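Local coordinates for hydroxylase (Rhodococcus sp., PDB 2OR0), which probably acts as a flavin-dependent hydroxylase of the acyl-CoA dehydrogenase family, using reduced flavin and molecular oxygen to place one oxygen atom on its substrate, at residues I329-E333 / T398-P404; V25-I29 / D59-L65; A335-R339 / T391-A396. One frame throughout, in Å; residues are numbered along the deposited sequence.

Contact 1 of 3, residues I329-E333 / T398-P404; sequences ITFEE and TQLGGEP
Glu332 and Thr398 bring the two backbones to within 5.9 Å, CA to CA, where the first turn of helix 331-356 meets the last turn of helix 389-399. Helix 331-356 starts within what is, by sequence family, the C-terminal helical domain of an acyl-CoA dehydrogenase. Two helix ends thus face each other, and each carries its own capping motif. Thr330 and Glu333 form a capping box at the start of the first helix: Glu333 N donates to Thr330 OG1 at 3.2 Å, while Thr330 N returns a bond to Glu333 OE1, reaching the carboxylate on its anti side and 31° out of its plane. Gly401, with positive phi, closes the second helix as a Schellman motif, and the chain turns back through Glu403 and Pro404 toward Phe331. This is a worked example of helix termini that pack through side chains while their backbones are capped locally. With CG anti to the backbone N (chi1 176°), Phe331 reaches out from its helix and presents a ring edge to the partner segment. Thr398 CG2 lies in the ring plane, 3.7 Å from Phe331 CE2, and Pro404 CG comes to the same edge. Arg409 makes a cation-pi contact with Phe331 and a salt bridge with Glu403, tying the following chain into the cluster. Glu332 runs extended alongside Thr398, the two side chains pointing in opposite directions. The Thr398 hydroxyl meets methylene rather than a polar group of Glu332, and it hydrogen-bonds to Ser395 O in its own helix. Beyond it, the carboxylate of Glu332 reaches the aliphatic part of Gln399, whose OE1 accepts a hydrogen bond from Arg339 NH1; Glu332 OE2 stands 3.7 Å from Gln399 CG.

Contact 2 of 3, residues V25-I29 / D59-L65; sequences VLDRI and DSGAIRL
Val25 fits against the chain reversal that ends helix 51-60, a Schellman motif with Gly61 at positive phi, followed by a turn through Ala62 to Leu65. Both helices belong to the N-terminal helical part of the chain, consistent with the acyl-CoA dehydrogenase family. The tight part is built from buried aliphatic side chains lying against the turn, including its carbonyl and hydroxyl. Both methyls of Val25 meet the oxygen end of the Ser60 carbonyl; CG1 continues to Ala62 CA at 3.7 Å, and CG2 to Leu65 CD2 at 3.8 Å. Thr84 of helix 78-91 touches both Val25 and Leu65. One turn along helix 24-31, Ile29 CD1 rests 3.5 Å from Ser60 OG. At the end of its own helix that hydroxyl accepts from Ala62 N in an ST turn and also bonds to Leu57 O.

On the other side, Arg28 is partly exposed and Asp59 exposed, and atoms come close with poor directional bonding. Arg28 bends at chi3 (-122°), bringing its guanidinium face over Ser60 O, which sits 2.9 Å above the plane, displaced toward the rim. Arg28 NH2 hydrogen-bonds to Tyr74 OH, whereas Arg28 NH1 lies 3.0 Å from Ser60 O at a poor angle.

Contact 3 of 3, residues A335-R339 / T391-A396; sequences AIGRR and TNHASA
Ser395 OG is gripped from both helices: Arg339 NH1 donates to it across the interface at 3.0 Å, a weak bond bent to 124°, while the carbonyls Thr391 O and Asn392 O both lie within reach of its single proton. The hydroxyl takes the position between the backbone N and carbonyl carbon (chi1 66°), which folds it back over its own helix and places it within reach of NH1. Helix 331-356, of the probable acyl-CoA dehydrogenase C-terminal domain, and helix 389-399 run roughly antiparallel here, their local axes 8.8 Å apart at an angle of 145°. Small residues permit a close approach at one end, where Ala335 CB lies 4.0 Å from Ser395 CB. Arg339 leaves the helix extended, passes across the Asn392 amide, with CG 3.3 Å from Asn392 ND2, and then bends at chi3, which brings NH1 to Ser395 OG. Thr391 divides its branches: CG2 packs on Arg338 CB, and OG1 reaches a water that accepts from Arg338 NH2. A second water accepts from Asn392 ND2 and donates to Arg339 O at 2.7 Å. Arg338 NH1 also bonds to Gln341 and Val385 O. Within the two segments the direct bond is thus a weak one; Arg339 adds a bond to Gln399, one turn on in the partner helix, and two waters supplement these around a small apolar seam.

Contacts 1 and 3 belong to one interface, the pairing of helices 331-356 and 389-399, and their centres are about 8 Å apart. Contact 3 is nested inside the loop closed by contact 1: the pair meets along its turns in contact 3 and, farther out, in contact 1, where the first turn of one helix meets the last turn of the other. The Arg339-Gln399 bond connects the two, and Pro404 packs on Ala394. Contact 2 comes earlier in the chain, on the opposite side of its centre, about 37 Å from contact 1 and about 32 Å from contact 3, centre to centre. It shares no helix with them and does not touch them, the nearest atoms being about 18 and 20 Å away.

Contact 1 of 3, residues I329-E333 / T398-P404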
loop_
_atom_site.group_PDB
_atom_site.type_symbol
_atom_site.label_atom_id
_atom_site.label_comp_id
_atom_site.label_asym_id
_atom_site.label_seq_id
_atom_site.Cartn_x
_atom_site.Cartn_y
_atom_site.Cartn_z
ATOM N N ILE A 329 6.820 -10.793 -18.968
ATOM C CA ILE A 329 6.491 -9.351 -18.894
ATOM C C ILE A 329 7.744 -8.479 -19.122
ATOM O O ILE A 329 8.718 -8.569 -18.371
ATOM C CB ILE A 329 5.732 -8.976 -17.576
ATOM C CG1 ILE A 329 4.415 -9.755 -17.485
ATOM C CG2 ILE A 329 5.472 -7.436 -17.507
ATOM C CD1 ILE A 329 3.928 -9.918 -16.096
ATOM N N THR A 330 7.711 -7.648 -20.163
ATOM C CA THR A 330 8.872 -6.839 -20.534
ATOM C C THR A 330 9.069 -5.590 -19.660
ATOM O O THR A 330 8.148 -5.166 -18.965
ATOM C CB THR A 330 8.822 -6.401 -22.002
ATOM O OG1 THR A 330 7.820 -5.387 -22.184
ATOM C CG2 THR A 330 8.556 -7.599 -22.916
ATOM N N PHE A 331 10.279 -5.027 -19.714
ATOM C CA PHE A 331 10.633 -3.796 -18.997
ATOM C C PHE A 331 9.666 -2.676 -19.399
ATOM O O PHE A 331 9.112 -2.052 -18.515
ATOM C CB PHE A 331 12.100 -3.390 -19.256
ATOM C CG PHE A 331 12.496 -2.079 -18.613
ATOM C CD1 PHE A 331 12.971 -2.040 -17.320
ATOM C CD2 PHE A 331 12.378 -0.883 -19.307
ATOM C CE1 PHE A 331 13.341 -0.809 -16.714
ATOM C CE2 PHE A 331 12.729 0.351 -18.702
ATOM C CZ PHE A 331 13.210 0.369 -17.411
ATOM N N GLU A 332 9.446 -2.478 -20.707
ATOM C CA GLU A 332 8.481 -1.489 -21.238
ATOM C C GLU A 332 7.073 -1.678 -20.668
ATOM O O GLU A 332 6.439 -0.716 -20.254
ATOM C CB GLU A 332 8.429 -1.481 -22.780
ATOM C CG GLU A 332 7.462 -0.385 -23.378
ATOM C CD GLU A 332 7.411 -0.340 -24.924
ATOM O OE1 GLU A 332 8.358 -0.823 -25.594
ATOM O OE2 GLU A 332 6.417 0.186 -25.479
ATOM N N GLU A 333 6.609 -2.927 -20.625
ATOM C CA GLU A 333 5.338 -3.247 -20.022
ATOM C C GLU A 333 5.308 -2.873 -18.549
ATOM O O GLU A 333 4.325 -2.311 -18.066
ATOM C CB GLU A 333 5.003 -4.733 -20.206
ATOM C CG GLU A 333 4.573 -5.080 -21.638
ATOM C CD GLU A 333 4.324 -6.593 -21.861
ATOM O OE1 GLU A 333 4.894 -7.437 -21.127
ATOM O OE2 GLU A 333 3.546 -6.928 -22.780
ATOM N N THR A 398 11.060 4.527 -23.391
ATOM C CA THR A 398 10.999 3.164 -23.950
ATOM C C THR A 398 10.087 3.115 -25.182
ATOM O O THR A 398 10.395 2.422 -26.164
ATOM C CB THR A 398 10.597 2.087 -22.922
ATOM O OG1 THR A 398 9.237 2.285 -22.505
ATOM C CG2 THR A 398 11.485 2.162 -21.716
ATOM N N GLN A 399 9.007 3.897 -25.159
ATOM C CA GLN A 399 8.064 3.923 -26.279
ATOM C C GLN A 399 8.670 4.549 -27.506
ATOM O O GLN A 399 8.266 4.235 -28.613
ATOM C CB GLN A 399 6.760 4.627 -25.912
ATOM C CG GLN A 399 5.917 3.811 -24.949
ATOM C CD GLN A 399 4.542 4.403 -24.776
ATOM O OE1 GLN A 399 4.261 5.040 -23.768
ATOM N NE2 GLN A 399 3.673 4.202 -25.768
ATOM N N LEU A 400 9.652 5.415 -27.316
ATOM C CA LEU A 400 10.388 5.990 -28.439
ATOM C C LEU A 400 11.548 5.117 -28.897
ATOM O O LEU A 400 12.296 5.505 -29.793
ATOM C CB LEU A 400 10.954 7.345 -28.058
ATOM C CG LEU A 400 10.246 8.662 -28.343
ATOM C CD1 LEU A 400 8.792 8.593 -28.117
ATOM C CD2 LEU A 400 10.885 9.691 -27.427
ATOM N N GLY A 401 11.712 3.956 -28.278
ATOM C CA GLY A 401 12.784 3.049 -28.643
ATOM C C GLY A 401 14.067 3.175 -27.840
ATOM O O GLY A 401 15.031 2.442 -28.110
ATOM N N GLY A 402 14.078 4.078 -26.848
ATOM C CA GLY A 402 15.259 4.346 -26.043
ATOM C C GLY A 402 15.359 3.415 -24.861
ATOM O O GLY A 402 14.427 2.674 -24.571
ATOM N N GLU A 403 16.493 3.442 -24.170
ATOM C CA GLU A 403 16.659 2.630 -22.959
ATOM C C GLU A 403 17.023 3.507 -21.769
ATOM O O GLU A 403 18.068 4.170 -21.772
ATOM C CB GLU A 403 17.662 1.459 -23.137
ATOM C CG GLU A 403 16.983 0.085 -23.436
ATOM C CD GLU A 403 16.373 -0.609 -22.189
ATOM O OE1 GLU A 403 17.147 -1.136 -21.360
ATOM O OE2 GLU A 403 15.131 -0.664 -22.039
ATOM N N PRO A 404 16.124 3.558 -20.774
ATOM C CA PRO A 404 16.405 4.154 -19.485
ATOM C C PRO A 404 17.658 3.547 -18.884
ATOM O O PRO A 404 17.829 2.319 -18.896
ATOM C CB PRO A 404 15.187 3.760 -18.651
ATOM C CG PRO A 404 14.112 3.655 -19.618
ATOM C CD PRO A 404 14.744 3.059 -20.844
#

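Contact 2 of 3, residues V25-I29 / D59-L65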
loop_
_atom_site.group_PDB
_atom_site.type_symbol
_atom_site.label_atom_id
_atom_site.label_comp_id
_atom_site.label_asym_id
_atom_site.label_seq_id
_atom_site.Cartn_x
_atom_site.Cartn_y
_atom_site.Cartn_z
ATOM N N VAL A 25 -13.206 -12.583 1.833
ATOM C CA VAL A 25 -12.648 -11.542 2.723
ATOM C C VAL A 25 -13.457 -10.231 2.669
ATOM O O VAL A 25 -13.832 -9.698 3.707
ATOM C CB VAL A 25 -11.111 -11.302 2.533
ATOM C CG1 VAL A 25 -10.660 -10.071 3.340
ATOM C CG2 VAL A 25 -10.335 -12.522 2.974
ATOM N N LEU A 26 -13.745 -9.738 1.463
ATOM C CA LEU A 26 -14.590 -8.538 1.311
ATOM C C LEU A 26 -16.002 -8.681 1.912
ATOM O O LEU A 26 -16.534 -7.722 2.461
ATOM C CB LEU A 26 -14.655 -8.085 -0.148
ATOM C CG LEU A 26 -15.106 -6.647 -0.477
ATOM C CD1 LEU A 26 -14.532 -5.566 0.464
ATOM C CD2 LEU A 26 -14.735 -6.329 -1.915
ATOM N N ASP A 27 -16.593 -9.878 1.836
ATOM C CA ASP A 27 -17.896 -10.144 2.471
ATOM C C ASP A 27 -17.784 -10.054 3.985
ATOM O O ASP A 27 -18.694 -9.542 4.638
ATOM C CB ASP A 27 -18.438 -11.539 2.115
ATOM C CG ASP A 27 -18.721 -11.708 0.638
ATOM O OD1 ASP A 27 -19.265 -10.765 0.005
ATOM O OD2 ASP A 27 -18.409 -12.804 0.119
ATOM N N ARG A 28 -16.685 -10.569 4.538
ATOM C CA ARG A 28 -16.433 -10.467 5.989
ATOM C C ARG A 28 -16.235 -9.015 6.463
ATOM O O ARG A 28 -16.690 -8.634 7.538
ATOM C CB ARG A 28 -15.224 -11.303 6.396
ATOM C CG ARG A 28 -15.350 -12.776 6.115
ATOM C CD ARG A 28 -14.272 -13.518 6.842
ATOM N NE ARG A 28 -13.456 -14.285 5.917
ATOM C CZ ARG A 28 -12.276 -14.818 6.229
ATOM N NH1 ARG A 28 -11.758 -14.658 7.450
ATOM N NH2 ARG A 28 -11.605 -15.498 5.310
ATOM N N ILE A 29 -15.550 -8.225 5.649
ATOM C CA ILE A 29 -15.386 -6.786 5.871
ATOM C C ILE A 29 -16.747 -6.069 5.855
ATOM O O ILE A 29 -17.017 -5.210 6.703
ATOM C CB ILE A 29 -14.415 -6.187 4.810
ATOM C CG1 ILE A 29 -12.979 -6.696 5.041
ATOM C CG2 ILE A 29 -14.478 -4.643 4.773
ATOM C CD1 ILE A 29 -12.333 -6.217 6.363
ATOM N N ASP A 59 -8.869 -10.551 11.990
ATOM C CA ASP A 59 -9.916 -11.578 11.972
ATOM C C ASP A 59 -10.604 -11.756 10.622
ATOM O O ASP A 59 -11.127 -12.834 10.334
ATOM C CB ASP A 59 -10.994 -11.261 13.014
ATOM C CG ASP A 59 -10.464 -11.303 14.440
ATOM O OD1 ASP A 59 -9.373 -11.877 14.674
ATOM O OD2 ASP A 59 -11.151 -10.760 15.332
ATOM N N SER A 60 -10.642 -10.701 9.809
ATOM C CA SER A 60 -11.310 -10.757 8.497
ATOM C C SER A 60 -10.503 -11.567 7.502
ATOM O O SER A 60 -11.021 -11.949 6.444
ATOM C CB SER A 60 -11.491 -9.346 7.937
ATOM O OG SER A 60 -10.267 -8.888 7.339
ATOM N N GLY A 61 -9.233 -11.822 7.831
ATOM C CA GLY A 61 -8.302 -12.457 6.909
ATOM C C GLY A 61 -7.705 -11.531 5.854
ATOM O O GLY A 61 -7.030 -11.995 4.942
ATOM N N ALA A 62 -7.945 -10.226 5.953
ATOM C CA ALA A 62 -7.417 -9.286 4.939
ATOM C C ALA A 62 -5.904 -9.348 4.679
ATOM O O ALA A 62 -5.464 -9.213 3.534
ATOM C CB ALA A 62 -7.833 -7.857 5.254
ATOM N N ILE A 63 -5.105 -9.532 5.725
ATOM C CA ILE A 63 -3.652 -9.567 5.554
ATOM C C ILE A 63 -3.179 -10.897 4.948
ATOM O O ILE A 63 -2.091 -10.973 4.375
ATOM C CB ILE A 63 -2.929 -9.245 6.887
ATOM C CG1 ILE A 63 -3.494 -7.949 7.499
ATOM C CG2 ILE A 63 -1.392 -9.234 6.724
ATOM C CD1 ILE A 63 -3.379 -6.709 6.622
ATOM N N ARG A 64 -4.017 -11.932 5.031
ATOM C CA ARG A 64 -3.703 -13.227 4.431
ATOM C C ARG A 64 -4.077 -13.368 2.944
ATOM O O ARG A 64 -3.841 -14.430 2.319
ATOM C CB ARG A 64 -4.349 -14.328 5.262
ATOM C CG ARG A 64 -3.575 -14.566 6.564
ATOM C CD ARG A 64 -4.111 -15.743 7.333
ATOM N NE ARG A 64 -5.519 -15.556 7.651
ATOM C CZ ARG A 64 -6.185 -16.295 8.529
ATOM N NH1 ARG A 64 -5.552 -17.275 9.192
ATOM N NH2 ARG A 64 -7.483 -16.050 8.749
ATOM N N LEU A 65 -4.630 -12.296 2.377
ATOM C CA LEU A 65 -5.018 -12.259 0.962
ATOM C C LEU A 65 -3.961 -12.796 -0.001
ATOM O O LEU A 65 -4.273 -13.603 -0.880
ATOM C CB LEU A 65 -5.454 -10.846 0.538
ATOM C CG LEU A 65 -6.837 -10.367 1.014
ATOM C CD1 LEU A 65 -6.987 -8.854 0.816
ATOM C CD2 LEU A 65 -7.952 -11.120 0.312
#

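Contact 3 of 3, residues A335-R339 / T391-A396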
loop_
_atom_site.group_PDB
_atom_site.type_symbol
_atom_site.label_atom_id
_atom_site.label_comp_id
_atom_site.label_asym_id
_atom_site.label_seq_id
_atom_site.Cartn_x
_atom_site.Cartn_y
_atom_site.Cartn_z
ATOM N N ALA A 335 7.140 -0.588 -17.073
ATOM C CA ALA A 335 7.323 0.864 -16.998
ATOM C C ALA A 335 5.979 1.554 -17.230
ATOM O O ALA A 335 5.610 2.506 -16.517
ATOM C CB ALA A 335 8.343 1.329 -18.050
ATOM N N ILE A 336 5.252 1.045 -18.239
ATOM C CA ILE A 336 3.929 1.550 -18.592
ATOM C C ILE A 336 2.963 1.242 -17.485
ATOM O O ILE A 336 2.158 2.091 -17.139
ATOM C CB ILE A 336 3.434 1.025 -19.972
ATOM C CG1 ILE A 336 4.300 1.659 -21.075
ATOM C CG2 ILE A 336 1.919 1.402 -20.196
ATOM C CD1 ILE A 336 4.004 1.156 -22.509
ATOM N N GLY A 337 3.042 0.047 -16.901
ATOM C CA GLY A 337 2.217 -0.250 -15.756
ATOM C C GLY A 337 2.444 0.660 -14.539
ATOM O O GLY A 337 1.494 0.970 -13.781
ATOM N N ARG A 338 3.702 1.029 -14.293
ATOM C CA ARG A 338 4.021 1.949 -13.194
ATOM C C ARG A 338 3.438 3.309 -13.517
ATOM O O ARG A 338 2.873 3.944 -12.661
ATOM C CB ARG A 338 5.539 2.041 -12.940
ATOM C CG ARG A 338 6.030 0.944 -11.995
ATOM C CD ARG A 338 5.865 1.377 -10.530
ATOM N NE ARG A 338 6.847 2.408 -10.219
ATOM C CZ ARG A 338 6.654 3.437 -9.389
ATOM N NH1 ARG A 338 5.480 3.630 -8.789
ATOM N NH2 ARG A 338 7.657 4.296 -9.184
ATOM N N ARG A 339 3.579 3.739 -14.759
ATOM C CA ARG A 339 3.041 5.007 -15.212
ATOM C C ARG A 339 1.525 5.099 -14.950
ATOM O O ARG A 339 1.020 6.094 -14.413
ATOM C CB ARG A 339 3.329 5.176 -16.702
ATOM C CG ARG A 339 2.738 6.447 -17.269
ATOM C CD ARG A 339 3.195 6.715 -18.688
ATOM N NE ARG A 339 2.599 5.775 -19.639
ATOM C CZ ARG A 339 3.109 5.507 -20.843
ATOM N NH1 ARG A 339 4.229 6.080 -21.240
ATOM N NH2 ARG A 339 2.488 4.674 -21.662
ATOM N N THR A 391 9.374 8.247 -13.885
ATOM C CA THR A 391 8.652 7.140 -14.509
ATOM C C THR A 391 7.932 7.577 -15.792
ATOM O O THR A 391 7.913 6.833 -16.783
ATOM C CB THR A 391 7.664 6.548 -13.528
ATOM O OG1 THR A 391 8.397 6.125 -12.381
ATOM C CG2 THR A 391 6.900 5.346 -14.135
ATOM N N ASN A 392 7.345 8.777 -15.787
ATOM C CA ASN A 392 6.679 9.265 -16.985
ATOM C C ASN A 392 7.702 9.407 -18.083
ATOM O O ASN A 392 7.475 8.968 -19.220
ATOM C CB ASN A 392 5.964 10.587 -16.736
ATOM C CG ASN A 392 4.614 10.432 -16.005
ATOM O OD1 ASN A 392 4.139 11.384 -15.369
ATOM N ND2 ASN A 392 4.002 9.281 -16.092
ATOM N N HIS A 393 8.848 10.006 -17.730
ATOM C CA HIS A 393 9.978 10.194 -18.644
ATOM C C HIS A 393 10.482 8.831 -19.162
ATOM O O HIS A 393 10.665 8.650 -20.364
ATOM C CB HIS A 393 11.120 10.958 -17.925
ATOM C CG HIS A 393 12.365 11.157 -18.752
ATOM N ND1 HIS A 393 13.118 12.309 -18.692
ATOM C CD2 HIS A 393 13.014 10.341 -19.620
ATOM C CE1 HIS A 393 14.155 12.212 -19.509
ATOM N NE2 HIS A 393 14.123 11.020 -20.075
ATOM N N ALA A 394 10.725 7.896 -18.245
ATOM C CA ALA A 394 11.363 6.617 -18.613
ATOM C C ALA A 394 10.440 5.747 -19.483
ATOM O O ALA A 394 10.881 5.187 -20.473
ATOM C CB ALA A 394 11.784 5.869 -17.388
ATOM N N SER A 395 9.168 5.664 -19.109
ATOM C CA SER A 395 8.179 4.910 -19.894
ATOM C C SER A 395 8.031 5.514 -21.275
ATOM O O SER A 395 8.066 4.795 -22.247
ATOM C CB SER A 395 6.840 4.821 -19.162
ATOM O OG SER A 395 6.218 6.094 -19.036
ATOM N N ALA A 396 7.931 6.838 -21.374
ATOM C CA ALA A 396 7.877 7.504 -22.677
ATOM C C ALA A 396 9.143 7.238 -23.518
ATOM O O ALA A 396 9.074 7.085 -24.760
ATOM C CB ALA A 396 7.669 9.007 -22.505
HETATM O O HOH W 1 9.524 3.797 -11.387
HETATM O O HOH W 2 2.056 8.543 -14.359
#